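Side-chain contact in SAM-dependent methyltransferase (Exiguobacterium sibiricum 255-15, PDB 3D2L), which probably transfers a methyl group from S-adenosylmethionine to an acceptor that has not been identified: residues 26-30 / 31-35. Residues are numbered along the deposited sequence; the frame is centred on the assembly and turned at random.
Sequences WVLEQ and VEPGK
With chi1 at -75°, Leu28 sets CG beside its own backbone N and anti to the carbonyl carbon; chi2 near 167° then extends CD1 away from the backbone and leaves CD2 as the branch that reaches Pro33. There CD2 meets CG of the proline ring at 3.7 Å, the two side chains crossing at about a right angle. One turn round, Val31 holds CG1 anti to its backbone N, which leaves CG2 beside that N and turned back toward the helix; the CG2 of Val31 lies a loose 4.4 Å from CG1 of Val27.

Close to the valine pair, a backbone bond carries the last helical turn into the loop. Val31 N donates to Val27 O at 2.9 Å, with the donor almost straight out from the carbonyl (C=O...N 175°), although the bond is bent at the hydrogen, the N-H pointing off the line to the oxygen. The same oxygen also accepts from Gln30 N, so two amides grip the carbonyl of Val27.

This is the exit from helix 20-30 into the loop that leads to strand 36-40, a central strand of the Rossmann-like methyltransferase sheet. Val27 and Val31 both pack on Leu134 of strand 131-138, on the buried side of the segment, and the carbonyl of Val31 is hydrogen-bonded to the hydroxyl of Tyr55.

Pro33 is also the second residue of a type II beta turn from Glu32 to Lys35, closed by Lys35 N to Glu32 O at 3.3 Å. Gly34 takes the third position with the positive phi of such a turn. Across the turn, Glu32 folds its chain at chi2, and its OE1 forms a salt bridge with NZ of Lys35 at 3.0 Å, the hydrogen bond within it being weak.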
loop_
_atom_site.group_PDB
_atom_site.type_symbol
_atom_site.label_atom_id
_atom_site.label_comp_id
_atom_site.label_asym_id
_atom_site.label_seq_id
_atom_site.Cartn_x
_atom_site.Cartn_y
_atom_site.Cartn_z
ATOM N N TRP A 26 8.315 -9.238 6.718
ATOM C CA TRP A 26 8.328 -9.865 5.386
ATOM C C TRP A 26 9.354 -9.209 4.456
ATOM O O TRP A 26 10.114 -9.889 3.779
ATOM C CB TRP A 26 6.912 -9.817 4.783
ATOM C CG TRP A 26 6.835 -10.206 3.336
ATOM C CD1 TRP A 26 7.143 -11.403 2.808
ATOM C CD2 TRP A 26 6.387 -9.395 2.253
ATOM N NE1 TRP A 26 6.961 -11.387 1.460
ATOM C CE2 TRP A 26 6.493 -10.169 1.083
ATOM C CE3 TRP A 26 5.924 -8.084 2.151
ATOM C CZ2 TRP A 26 6.111 -9.701 -0.176
ATOM C CZ3 TRP A 26 5.549 -7.603 0.879
ATOM C CH2 TRP A 26 5.643 -8.426 -0.263
ATOM N N VAL A 27 9.397 -7.883 4.450
ATOM C CA VAL A 27 10.363 -7.157 3.638
ATOM C C VAL A 27 11.772 -7.604 4.087
ATOM O O VAL A 27 12.628 -7.868 3.254
ATOM C CB VAL A 27 10.169 -5.605 3.704
ATOM C CG1 VAL A 27 11.305 -4.850 2.929
ATOM C CG2 VAL A 27 8.750 -5.169 3.170
ATOM N N LEU A 28 11.990 -7.703 5.401
ATOM C CA LEU A 28 13.290 -8.132 5.961
ATOM C C LEU A 28 13.739 -9.521 5.456
ATOM O O LEU A 28 14.943 -9.800 5.384
ATOM C CB LEU A 28 13.235 -8.057 7.477
ATOM C CG LEU A 28 13.302 -6.629 8.013
ATOM C CD1 LEU A 28 12.934 -6.577 9.450
ATOM C CD2 LEU A 28 14.700 -6.038 7.789
ATOM N N GLU A 29 12.782 -10.381 5.096
ATOM C CA GLU A 29 13.095 -11.696 4.533
ATOM C C GLU A 29 13.548 -11.639 3.094
ATOM O O GLU A 29 14.171 -12.587 2.618
ATOM C CB GLU A 29 11.870 -12.610 4.574
ATOM C CG GLU A 29 11.320 -12.835 5.956
ATOM C CD GLU A 29 10.052 -13.707 5.949
ATOM O OE1 GLU A 29 9.345 -13.773 4.900
ATOM O OE2 GLU A 29 9.773 -14.305 7.016
ATOM N N GLN A 30 13.213 -10.554 2.388
ATOM C CA GLN A 30 13.529 -10.408 0.977
ATOM C C GLN A 30 14.592 -9.402 0.625
ATOM O O GLN A 30 15.204 -9.552 -0.424
ATOM C CB GLN A 30 12.277 -9.981 0.169
ATOM C CG GLN A 30 11.036 -10.713 0.508
ATOM C CD GLN A 30 11.171 -12.199 0.382
ATOM O OE1 GLN A 30 11.956 -12.705 -0.425
ATOM N NE2 GLN A 30 10.393 -12.922 1.185
ATOM N N VAL A 31 14.798 -8.378 1.459
ATOM C CA VAL A 31 15.739 -7.297 1.132
ATOM C C VAL A 31 16.655 -7.133 2.298
ATOM O O VAL A 31 16.174 -6.938 3.403
ATOM C CB VAL A 31 14.987 -5.951 0.832
ATOM C CG1 VAL A 31 15.987 -4.784 0.474
ATOM C CG2 VAL A 31 13.947 -6.168 -0.273
ATOM N N GLU A 32 17.967 -7.251 2.065
ATOM C CA GLU A 32 18.961 -7.141 3.156
ATOM C C GLU A 32 18.879 -5.804 3.859
ATOM O O GLU A 32 18.801 -4.763 3.198
ATOM C CB GLU A 32 20.404 -7.293 2.658
ATOM C CG GLU A 32 20.808 -8.670 2.159
ATOM C CD GLU A 32 20.271 -9.002 0.766
ATOM O OE1 GLU A 32 19.433 -8.221 0.226
ATOM O OE2 GLU A 32 20.701 -10.054 0.212
ATOM N N PRO A 33 18.905 -5.815 5.211
ATOM C CA PRO A 33 18.886 -4.541 5.879
ATOM C C PRO A 33 20.020 -3.668 5.420
ATOM O O PRO A 33 21.034 -4.177 4.971
ATOM C CB PRO A 33 18.996 -4.924 7.357
ATOM C CG PRO A 33 18.330 -6.270 7.406
ATOM C CD PRO A 33 18.803 -6.938 6.168
ATOM N N GLY A 34 19.835 -2.361 5.481
ATOM C CA GLY A 34 20.880 -1.420 5.047
ATOM C C GLY A 34 20.725 -0.961 3.600
ATOM O O GLY A 34 21.291 0.049 3.197
ATOM N N LYS A 35 19.983 -1.721 2.816
ATOM C CA LYS A 35 19.690 -1.356 1.437
ATOM C C LYS A 35 18.730 -0.164 1.322
ATOM O O LYS A 35 18.098 0.269 2.305
ATOM C CB LYS A 35 19.186 -2.573 0.652
ATOM C CG LYS A 35 20.261 -3.652 0.532
ATOM C CD LYS A 35 20.359 -4.173 -0.868
ATOM C CE LYS A 35 21.640 -4.951 -1.125
ATOM N NZ LYS A 35 21.430 -6.388 -0.993
#